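Long-range contacts in DUF3201 domain-containing protein (Pyrococcus furiosus, PDB 1YB3), which is of unknown function, a conserved single-chain DUF3201-family protein from a hyperthermophile, with helices packed against an antiparallel sheet: residues E27-L32 with F39-V44; V47-L52 with E60-H65; H65-V70 with G82-F87. One frame throughout, in Å; residues are numbered along the deposited sequence.

Contact 1 of 3, residues E27-L32 with F39-V44; sequences ELREEL and FTVEEV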
loop_
_atom_site.group_PDB
_atom_site.type_symbol
_atom_site.label_atom_id
_atom_site.label_comp_id
_atom_site.label_asym_id
_atom_site.label_seq_id
_atom_site.Cartn_x
_atom_site.Cartn_y
_atom_site.Cartn_z
ATOM N N GLU A 27 15.820 3.480 -6.590
ATOM C CA GLU A 27 16.534 4.123 -5.477
ATOM C C GLU A 27 15.980 3.652 -4.130
ATOM O O GLU A 27 16.746 3.277 -3.218
ATOM C CB GLU A 27 16.436 5.647 -5.585
ATOM C CG GLU A 27 17.078 6.414 -4.418
ATOM C CD GLU A 27 16.932 7.928 -4.558
ATOM O OE1 GLU A 27 17.965 8.599 -4.823
ATOM O OE2 GLU A 27 15.791 8.444 -4.417
ATOM N N LEU A 28 14.654 3.666 -4.010
ATOM C CA LEU A 28 13.998 3.311 -2.745
ATOM C C LEU A 28 14.223 1.847 -2.392
ATOM O O LEU A 28 14.362 1.513 -1.188
ATOM C CB LEU A 28 12.503 3.620 -2.798
ATOM C CG LEU A 28 11.682 3.363 -1.538
ATOM C CD1 LEU A 28 12.239 4.206 -0.355
ATOM C CD2 LEU A 28 10.223 3.670 -1.824
ATOM N N ARG A 29 14.255 0.970 -3.403
ATOM C CA ARG A 29 14.520 -0.451 -3.184
ATOM C C ARG A 29 15.869 -0.641 -2.505
ATOM O O ARG A 29 15.974 -1.376 -1.502
ATOM C CB ARG A 29 14.416 -1.272 -4.490
ATOM C CG ARG A 29 14.444 -2.793 -4.284
ATOM C CD ARG A 29 15.867 -3.357 -4.285
ATOM N NE ARG A 29 15.888 -4.757 -3.851
ATOM C CZ ARG A 29 16.984 -5.498 -3.720
ATOM N NH1 ARG A 29 18.183 -5.004 -4.039
ATOM N NH2 ARG A 29 16.879 -6.759 -3.300
ATOM N N GLU A 30 16.903 0.024 -3.016
ATOM C CA GLU A 30 18.233 -0.142 -2.408
ATOM C C GLU A 30 18.268 0.434 -0.988
ATOM O O GLU A 30 18.889 -0.156 -0.069
ATOM C CB GLU A 30 19.316 0.462 -3.306
ATOM C CG GLU A 30 19.454 -0.245 -4.677
ATOM C CD GLU A 30 19.625 -1.763 -4.567
ATOM O OE1 GLU A 30 20.429 -2.223 -3.720
ATOM O OE2 GLU A 30 18.969 -2.498 -5.332
ATOM N N GLU A 31 17.563 1.541 -0.789
ATOM C CA GLU A 31 17.504 2.192 0.522
ATOM C C GLU A 31 16.803 1.303 1.548
ATOM O O GLU A 31 17.321 1.091 2.655
ATOM C CB GLU A 31 16.826 3.563 0.441
ATOM C CG GLU A 31 17.697 4.614 -0.265
ATOM C CD GLU A 31 16.943 5.859 -0.678
ATOM O OE1 GLU A 31 15.696 5.891 -0.569
ATOM O OE2 GLU A 31 17.612 6.816 -1.130
ATOM N N LEU A 32 15.642 0.761 1.186
ATOM C CA LEU A 32 14.915 -0.093 2.148
ATOM C C LEU A 32 15.593 -1.455 2.351
ATOM O O LEU A 32 15.460 -2.065 3.427
ATOM C CB LEU A 32 13.428 -0.246 1.769
ATOM C CG LEU A 32 12.563 1.029 1.747
ATOM C CD1 LEU A 32 11.134 0.656 1.471
ATOM C CD2 LEU A 32 12.622 1.829 3.086
ATOM N N PHE A 39 13.930 -7.783 7.404
ATOM C CA PHE A 39 12.911 -8.029 6.384
ATOM C C PHE A 39 13.568 -8.407 5.064
ATOM O O PHE A 39 14.573 -7.813 4.672
ATOM C CB PHE A 39 12.015 -6.806 6.178
ATOM C CG PHE A 39 11.184 -6.446 7.376
ATOM C CD1 PHE A 39 9.920 -7.033 7.585
ATOM C CD2 PHE A 39 11.638 -5.489 8.276
ATOM C CE1 PHE A 39 9.143 -6.689 8.703
ATOM C CE2 PHE A 39 10.872 -5.138 9.402
ATOM C CZ PHE A 39 9.611 -5.741 9.613
ATOM N N THR A 40 13.012 -9.403 4.385
ATOM C CA THR A 40 13.530 -9.797 3.080
ATOM C C THR A 40 12.975 -8.868 2.005
ATOM O O THR A 40 11.763 -8.839 1.767
ATOM C CB THR A 40 13.160 -11.243 2.753
ATOM O OG1 THR A 40 13.735 -12.106 3.746
ATOM C CG2 THR A 40 13.691 -11.621 1.384
ATOM N N VAL A 41 13.867 -8.111 1.384
ATOM C CA VAL A 41 13.454 -7.076 0.406
ATOM C C VAL A 41 13.870 -7.570 -0.970
ATOM O O VAL A 41 15.058 -7.725 -1.242
ATOM C CB VAL A 41 14.087 -5.709 0.704
ATOM C CG1 VAL A 41 13.681 -4.686 -0.359
ATOM C CG2 VAL A 41 13.654 -5.186 2.084
ATOM N N GLU A 42 12.890 -7.815 -1.829
ATOM C CA GLU A 42 13.165 -8.431 -3.122
ATOM C C GLU A 42 13.486 -7.364 -4.173
ATOM O O GLU A 42 13.451 -6.175 -3.884
ATOM C CB GLU A 42 11.984 -9.303 -3.563
ATOM C CG GLU A 42 11.610 -10.418 -2.570
ATOM C CD GLU A 42 12.651 -11.526 -2.502
ATOM O OE1 GLU A 42 13.580 -11.546 -3.340
ATOM O OE2 GLU A 42 12.544 -12.385 -1.603
ATOM N N GLU A 43 13.801 -7.806 -5.396
ATOM C CA GLU A 43 14.133 -6.878 -6.481
ATOM C C GLU A 43 12.886 -6.234 -7.078
ATOM O O GLU A 43 11.789 -6.768 -6.988
ATOM C CB GLU A 43 14.905 -7.600 -7.590
ATOM C CG GLU A 43 16.195 -8.297 -7.120
ATOM C CD GLU A 43 17.261 -7.331 -6.605
ATOM O OE1 GLU A 43 17.192 -6.119 -6.904
ATOM O OE2 GLU A 43 18.183 -7.795 -5.896
ATOM N N VAL A 44 13.077 -5.097 -7.732
ATOM C CA VAL A 44 11.988 -4.416 -8.421
ATOM C C VAL A 44 11.507 -5.278 -9.587
ATOM O O VAL A 44 12.326 -5.840 -10.326
ATOM C CB VAL A 44 12.445 -3.037 -8.952
ATOM C CG1 VAL A 44 11.362 -2.397 -9.817
ATOM C CG2 VAL A 44 12.837 -2.121 -7.794
HETATM O O HOH W 1 20.139 -7.295 -3.537
#
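A chi1 of -170° swings the Arg29 side chain away from its own N-H and out of helix 11-35 toward segment 39-44, and a bend at chi2 (-88°) lays the guanidinium beside the backbone of 41-43. Glu43 starts out pointing from the helix, but in the conformer modelled here its own bend at chi2 (-65°) folds the carboxylate back over one guanidinium face. Two carbonyls of segment 39-44 hold the arginine firmly. NE gives a fairly straight hydrogen bond to Glu42 O (2.8 Å), reaching that oxygen from above its carbonyl plane. NH2 bonds Val41 O at 2.9 Å, more bent and tilted from both planes.

The helix is thus fastened to strand 40-47, an outermost strand of the seven-stranded antiparallel sheet. The charged contacts are less certain, because Glu30 and Glu43 each occupy two conformers. In the modelled copies, Glu43 OE2 lies 3.1 Å from Arg29 NH2, well outside the guanidinium plane, so this salt bridge rests on charge and no N-H is aimed at it. Arg29 NH1 meets Glu30 OE2 in the guanidinium plane, a second such bridge, and a water links NH1 to Glu43 OE2. Below the polar end, Arg29 CB packs on Val44 CG2 at 3.8 Å, and Val41 CG2 reaches Leu32 O at the same distance. Phe68 of strand 65-71 touches both Arg29 and Val41.

Contact 2 of 3, residues V47-L52 with E60-H65; sequences VFNAYL and EMKYPH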
loop_
_atom_site.group_PDB
_atom_site.type_symbol
_atom_site.label_atom_id
_atom_site.label_comp_id
_atom_site.label_asym_id
_atom_site.label_seq_id
_atom_site.Cartn_x
_atom_site.Cartn_y
_atom_site.Cartn_z
ATOM N N VAL A 47 4.611 -4.635 -12.588
ATOM C CA VAL A 47 3.265 -5.080 -12.325
ATOM C C VAL A 47 2.341 -4.484 -13.389
ATOM O O VAL A 47 2.275 -3.274 -13.531
ATOM C CB VAL A 47 2.797 -4.609 -10.919
ATOM C CG1 VAL A 47 1.322 -4.964 -10.692
ATOM C CG2 VAL A 47 3.707 -5.211 -9.813
ATOM N N PHE A 48 1.642 -5.352 -14.133
ATOM C CA PHE A 48 0.676 -4.928 -15.153
ATOM C C PHE A 48 -0.757 -5.141 -14.666
ATOM O O PHE A 48 -1.014 -6.037 -13.856
ATOM C CB PHE A 48 0.846 -5.760 -16.439
ATOM C CG PHE A 48 2.163 -5.568 -17.153
ATOM C CD1 PHE A 48 2.242 -4.792 -18.310
ATOM C CD2 PHE A 48 3.318 -6.202 -16.694
ATOM C CE1 PHE A 48 3.465 -4.627 -18.984
ATOM C CE2 PHE A 48 4.548 -6.044 -17.354
ATOM C CZ PHE A 48 4.621 -5.255 -18.502
ATOM N N ASN A 49 -1.690 -4.331 -15.183
ATOM C CA ASN A 49 -3.145 -4.541 -15.012
ATOM C C ASN A 49 -3.713 -4.248 -13.620
ATOM O O ASN A 49 -4.850 -4.618 -13.299
ATOM C CB ASN A 49 -3.558 -5.939 -15.509
ATOM C CG ASN A 49 -3.135 -6.190 -16.944
ATOM O OD1 ASN A 49 -3.086 -5.268 -17.765
ATOM N ND2 ASN A 49 -2.817 -7.437 -17.253
ATOM N N ALA A 50 -2.921 -3.557 -12.814
ATOM C CA ALA A 50 -3.352 -3.091 -11.507
ATOM C C ALA A 50 -4.265 -1.872 -11.670
ATOM O O ALA A 50 -4.138 -1.122 -12.654
ATOM C CB ALA A 50 -2.107 -2.728 -10.661
ATOM N N TYR A 51 -5.177 -1.650 -10.719
ATOM C CA TYR A 51 -6.061 -0.500 -10.792
ATOM C C TYR A 51 -5.549 0.598 -9.861
ATOM O O TYR A 51 -4.922 0.301 -8.827
ATOM C CB TYR A 51 -7.487 -0.873 -10.363
ATOM C CG TYR A 51 -8.315 -1.661 -11.366
ATOM C CD1 TYR A 51 -9.466 -1.103 -11.942
ATOM C CD2 TYR A 51 -7.967 -2.963 -11.713
ATOM C CE1 TYR A 51 -10.249 -1.835 -12.849
ATOM C CE2 TYR A 51 -8.737 -3.696 -12.625
ATOM C CZ TYR A 51 -9.877 -3.119 -13.173
ATOM O OH TYR A 51 -10.634 -3.839 -14.064
ATOM N N LEU A 52 -5.834 1.850 -10.197
ATOM C CA LEU A 52 -5.652 2.926 -9.229
ATOM C C LEU A 52 -6.890 3.806 -9.157
ATOM O O LEU A 52 -7.694 3.864 -10.096
ATOM C CB LEU A 52 -4.365 3.732 -9.480
ATOM C CG LEU A 52 -4.373 4.838 -10.532
ATOM C CD1 LEU A 52 -3.075 5.648 -10.474
ATOM C CD2 LEU A 52 -4.581 4.254 -11.909
ATOM N N GLU A 60 -8.099 0.858 -14.614
ATOM C CA GLU A 60 -7.031 -0.103 -14.860
ATOM C C GLU A 60 -5.826 0.502 -15.561
ATOM O O GLU A 60 -5.965 1.235 -16.533
ATOM C CB GLU A 60 -7.549 -1.312 -15.653
ATOM C CG GLU A 60 -6.573 -2.465 -15.685
ATOM C CD GLU A 60 -7.077 -3.650 -16.479
ATOM O OE1 GLU A 60 -8.255 -3.631 -16.891
ATOM O OE2 GLU A 60 -6.288 -4.598 -16.678
HETATM N N MSE A 61 -4.642 0.202 -15.038
HETATM C CA MSE A 61 -3.394 0.534 -15.707
HETATM C C MSE A 61 -2.970 -0.657 -16.548
HETATM O O MSE A 61 -2.474 -1.645 -16.024
HETATM C CB MSE A 61 -2.296 0.856 -14.682
HETATM C CG MSE A 61 -2.657 1.963 -13.748
HETATM SE SE MSE A 61 -1.243 2.320 -12.393
HETATM C CE MSE A 61 -1.653 0.829 -11.163
ATOM N N LYS A 62 -3.162 -0.571 -17.868
ATOM C CA LYS A 62 -2.690 -1.648 -18.748
ATOM C C LYS A 62 -1.163 -1.574 -18.951
ATOM O O LYS A 62 -0.529 -2.520 -19.447
ATOM C CB LYS A 62 -3.418 -1.605 -20.101
ATOM C CG LYS A 62 -4.927 -1.432 -20.004
ATOM C CD LYS A 62 -5.665 -2.756 -19.843
ATOM C CE LYS A 62 -7.149 -2.569 -20.121
ATOM N NZ LYS A 62 -7.825 -3.843 -20.523
ATOM N N TYR A 63 -0.580 -0.440 -18.578
ATOM C CA TYR A 63 0.858 -0.261 -18.546
ATOM C C TYR A 63 1.478 -0.790 -17.217
ATOM O O TYR A 63 0.770 -0.906 -16.230
ATOM C CB TYR A 63 1.169 1.211 -18.701
ATOM C CG TYR A 63 0.495 2.132 -17.699
ATOM C CD1 TYR A 63 1.160 2.519 -16.516
ATOM C CD2 TYR A 63 -0.775 2.665 -17.949
ATOM C CE1 TYR A 63 0.562 3.388 -15.618
ATOM C CE2 TYR A 63 -1.390 3.536 -17.042
ATOM C CZ TYR A 63 -0.707 3.890 -15.877
ATOM O OH TYR A 63 -1.309 4.757 -14.988
ATOM N N PRO A 64 2.781 -1.123 -17.230
ATOM C CA PRO A 64 3.413 -1.643 -16.014
ATOM C C PRO A 64 3.755 -0.502 -15.071
ATOM O O PRO A 64 3.945 0.638 -15.485
ATOM C CB PRO A 64 4.703 -2.247 -16.526
ATOM C CG PRO A 64 5.067 -1.372 -17.705
ATOM C CD PRO A 64 3.734 -1.090 -18.350
ATOM N N HIS A 65 3.836 -0.812 -13.787
ATOM C CA HIS A 65 4.430 0.119 -12.861
ATOM C C HIS A 65 5.389 -0.685 -11.978
ATOM O O HIS A 65 5.194 -1.907 -11.851
ATOM C CB HIS A 65 3.353 0.825 -12.036
ATOM C CG HIS A 65 2.750 -0.015 -10.959
ATOM N ND1 HIS A 65 1.572 -0.709 -11.127
ATOM C CD2 HIS A 65 3.150 -0.255 -9.683
ATOM C CE1 HIS A 65 1.276 -1.352 -10.010
ATOM N NE2 HIS A 65 2.216 -1.086 -9.117
HETATM O O HOH W 2 -0.082 -1.996 -13.513
HETATM O O HOH W 3 -1.440 -4.995 -19.958
HETATM O O HOH W 4 -10.578 -2.287 -17.165
#
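Val47 and His65 form an antiparallel hydrogen-bonded pair: Val47 N to His65 O is nearly straight (172°), and His65 N returns a bond to Val47 O. Farther along the backbone, Met61 N donates to Ala50 O at 2.8 Å, while the bond from Asn49 N to Met61 O is weak. Between these paired regions the register slips by one residue. A water lies there, within hydrogen-bonding distance of Val47 O, Tyr63 O and His65 ND1, more partners than it can be sure of serving at once.

CH-pi contacts make up the second class. Pro64 CB sits over a face of the Phe48 ring, 3.7 Å from its centroid and offset toward the rim, whereas Glu60 CB lies over the middle of the Tyr51 ring at 3.9 Å. Val47 CB covers one face of the His65 imidazole, and Ala50 CB meets that ring at its edge.

Apolar packing centres on Met61, a selenomethionine whose bend at chi3 (-79°) brings CE to 3.6 Å from Ala50 CB. Its CG touches Leu52 CD2 at 3.5 Å, the two chains crossing at about a right angle. On the polar rim, one water donates to both Asn49 OD1 and Lys62 O.

His65 NE2 is taken by Tyr84, and the Tyr51 ring stacks on Phe117. The segments contain the base of hairpin 51-54/57-60 and run from it into edge strand 40-47, which holds Val47, and strand 65-71. Leu52, Met61 and His65 touch Thr79 of inner strand 74-79.

Contact 3 of 3, residues H65-V70 with G82-F87; sequences HPAFAV and GFYFVF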
loop_
_atom_site.group_PDB
_atom_site.type_symbol
_atom_site.label_atom_id
_atom_site.label_comp_id
_atom_site.label_asym_id
_atom_site.label_seq_id
_atom_site.Cartn_x
_atom_site.Cartn_y
_atom_site.Cartn_z
ATOM N N HIS A 65 3.836 -0.812 -13.787
ATOM C CA HIS A 65 4.430 0.119 -12.861
ATOM C C HIS A 65 5.389 -0.685 -11.978
ATOM O O HIS A 65 5.194 -1.907 -11.851
ATOM C CB HIS A 65 3.353 0.825 -12.036
ATOM C CG HIS A 65 2.750 -0.015 -10.959
ATOM N ND1 HIS A 65 1.572 -0.709 -11.127
ATOM C CD2 HIS A 65 3.150 -0.255 -9.683
ATOM C CE1 HIS A 65 1.276 -1.352 -10.010
ATOM N NE2 HIS A 65 2.216 -1.086 -9.117
ATOM N N PRO A 66 6.420 -0.015 -11.400
ATOM C CA PRO A 66 7.438 -0.749 -10.613
ATOM C C PRO A 66 6.992 -1.050 -9.172
ATOM O O PRO A 66 6.312 -0.239 -8.550
ATOM C CB PRO A 66 8.648 0.188 -10.639
ATOM C CG PRO A 66 8.023 1.593 -10.685
ATOM C CD PRO A 66 6.715 1.434 -11.481
ATOM N N ALA A 67 7.357 -2.229 -8.669
ATOM C CA ALA A 67 7.081 -2.566 -7.264
ATOM C C ALA A 67 8.077 -3.613 -6.813
ATOM O O ALA A 67 8.578 -4.388 -7.621
ATOM C CB ALA A 67 5.633 -3.062 -7.082
ATOM N N PHE A 68 8.347 -3.661 -5.509
ATOM C CA PHE A 68 9.219 -4.714 -4.958
ATOM C C PHE A 68 8.609 -5.270 -3.681
ATOM O O PHE A 68 8.035 -4.515 -2.894
ATOM C CB PHE A 68 10.666 -4.234 -4.730
ATOM C CG PHE A 68 10.805 -3.042 -3.817
ATOM C CD1 PHE A 68 11.044 -3.222 -2.435
ATOM C CD2 PHE A 68 10.716 -1.733 -4.318
ATOM C CE1 PHE A 68 11.202 -2.115 -1.590
ATOM C CE2 PHE A 68 10.871 -0.638 -3.485
ATOM C CZ PHE A 68 11.099 -0.833 -2.094
ATOM N N ALA A 69 8.713 -6.591 -3.508
ATOM C CA ALA A 69 8.205 -7.281 -2.312
ATOM C C ALA A 69 9.049 -6.992 -1.072
ATOM O O ALA A 69 10.293 -6.873 -1.147
ATOM C CB ALA A 69 8.209 -8.796 -2.570
ATOM N N VAL A 70 8.352 -6.889 0.058
ATOM C CA VAL A 70 8.955 -6.851 1.394
ATOM C C VAL A 70 8.229 -7.936 2.189
ATOM O O VAL A 70 7.062 -7.805 2.488
ATOM C CB VAL A 70 8.774 -5.484 2.092
ATOM C CG1 VAL A 70 9.473 -5.490 3.482
ATOM C CG2 VAL A 70 9.292 -4.314 1.227
ATOM N N GLY A 82 2.321 8.465 -7.390
ATOM C CA GLY A 82 3.420 8.505 -6.412
ATOM C C GLY A 82 3.693 7.161 -5.761
ATOM O O GLY A 82 3.286 6.114 -6.271
ATOM N N PHE A 83 4.405 7.202 -4.626
ATOM C CA PHE A 83 4.754 5.999 -3.885
ATOM C C PHE A 83 3.533 5.385 -3.173
ATOM O O PHE A 83 2.588 6.092 -2.774
ATOM C CB PHE A 83 5.731 6.321 -2.757
ATOM C CG PHE A 83 7.085 6.797 -3.188
ATOM C CD1 PHE A 83 8.007 5.925 -3.793
ATOM C CD2 PHE A 83 7.484 8.101 -2.899
ATOM C CE1 PHE A 83 9.285 6.366 -4.140
ATOM C CE2 PHE A 83 8.768 8.553 -3.236
ATOM C CZ PHE A 83 9.668 7.689 -3.860
ATOM N N TYR A 84 3.596 4.080 -2.953
ATOM C CA TYR A 84 2.668 3.409 -2.049
ATOM C C TYR A 84 3.379 2.231 -1.387
ATOM O O TYR A 84 4.417 1.759 -1.867
ATOM C CB TYR A 84 1.427 2.923 -2.796
ATOM C CG TYR A 84 1.735 1.773 -3.730
ATOM C CD1 TYR A 84 1.649 0.465 -3.285
ATOM C CD2 TYR A 84 2.179 2.006 -5.040
ATOM C CE1 TYR A 84 1.980 -0.621 -4.129
ATOM C CE2 TYR A 84 2.500 0.931 -5.889
ATOM C CZ TYR A 84 2.393 -0.360 -5.429
ATOM O OH TYR A 84 2.719 -1.421 -6.254
ATOM N N PHE A 85 2.829 1.774 -0.266
ATOM C CA PHE A 85 3.171 0.456 0.225
ATOM C C PHE A 85 1.892 -0.213 0.676
ATOM O O PHE A 85 0.884 0.448 0.947
ATOM C CB PHE A 85 4.235 0.503 1.344
ATOM C CG PHE A 85 3.759 1.179 2.609
ATOM C CD1 PHE A 85 3.143 0.434 3.608
ATOM C CD2 PHE A 85 3.951 2.541 2.796
ATOM C CE1 PHE A 85 2.703 1.041 4.793
ATOM C CE2 PHE A 85 3.486 3.176 3.980
ATOM C CZ PHE A 85 2.854 2.412 4.967
ATOM N N VAL A 86 1.935 -1.535 0.702
ATOM C CA VAL A 86 0.774 -2.324 1.103
ATOM C C VAL A 86 1.254 -3.568 1.824
ATOM O O VAL A 86 2.245 -4.175 1.403
ATOM C CB VAL A 86 -0.121 -2.691 -0.134
ATOM C CG1 VAL A 86 0.690 -3.352 -1.228
ATOM C CG2 VAL A 86 -1.344 -3.546 0.279
ATOM N N PHE A 87 0.567 -3.944 2.911
ATOM C CA PHE A 87 0.824 -5.218 3.569
ATOM C C PHE A 87 -0.463 -6.005 3.648
ATOM O O PHE A 87 -1.516 -5.426 3.931
ATOM C CB PHE A 87 1.341 -5.002 4.987
ATOM C CG PHE A 87 2.824 -4.716 5.045
ATOM C CD1 PHE A 87 3.724 -5.761 5.166
ATOM C CD2 PHE A 87 3.293 -3.415 4.985
ATOM C CE1 PHE A 87 5.099 -5.527 5.213
ATOM C CE2 PHE A 87 4.694 -3.164 5.037
ATOM C CZ PHE A 87 5.568 -4.223 5.151
#
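Tyr84 reaches across to strand 65-70 with its hydroxyl, which lies in the plane of the His65 ring at its NE2 edge. His65 NE2 and Tyr84 OH are 2.9 Å apart with an angle of 156°, a hydrogen bond in which either may be the donor. The two side chains cross at about a right angle. Tyr84 holds CG between its backbone N and carbonyl carbon (chi1 70°), a turn that carries the phenol across to the other strand. The same OH also touches Ala67 CB at 3.4 Å.

No backbone bond links these strands: their axes come no nearer than 8.8 Å and run 35° from parallel, as expected of next-but-one neighbours in an antiparallel sheet, with strand 74-79 between them. The contact reaches past that middle strand on both faces of the sheet, one at each end: Tyr84, His65 and Ala67 share one face, and Phe87 and Val70 the other, which helix 155-171 covers. A leucine in place of His65 would probably leave Tyr84 OH without this bonding partner and the phenol freer to turn.

At that second end Phe87 CZ lies 4.4 Å from Val70 CG1, a loose apolar meeting. Phe165 of helix 155-171 lies against the Phe87 ring, their planes nearly parallel, while Tyr84 also touches Glu148 and Asp150 of strand 144-150.

Overall arrangement
Contact 3 is the buried one, its centre about 6 Å from the centre of the chain, while contacts 1 and 2 lie about 15 and 14 Å out and are only partly buried. Chemistry follows place: contact 1 relies on charge and arginine-to-carbonyl bonds, contact 2 on backbone pairing, CH-pi packing and waters, contact 3 on a sparse side-chain meeting across an intervening strand. Contacts 1 and 3 are joined through adjacent strands 40-47 and 65-71, paired by a probable hydrogen bond from Glu42 N to Ala69 O. Contacts 2 and 3 share His65, whose ring serves both, whereas contacts 1 and 2 do not touch but use opposite ends of strand 40-47.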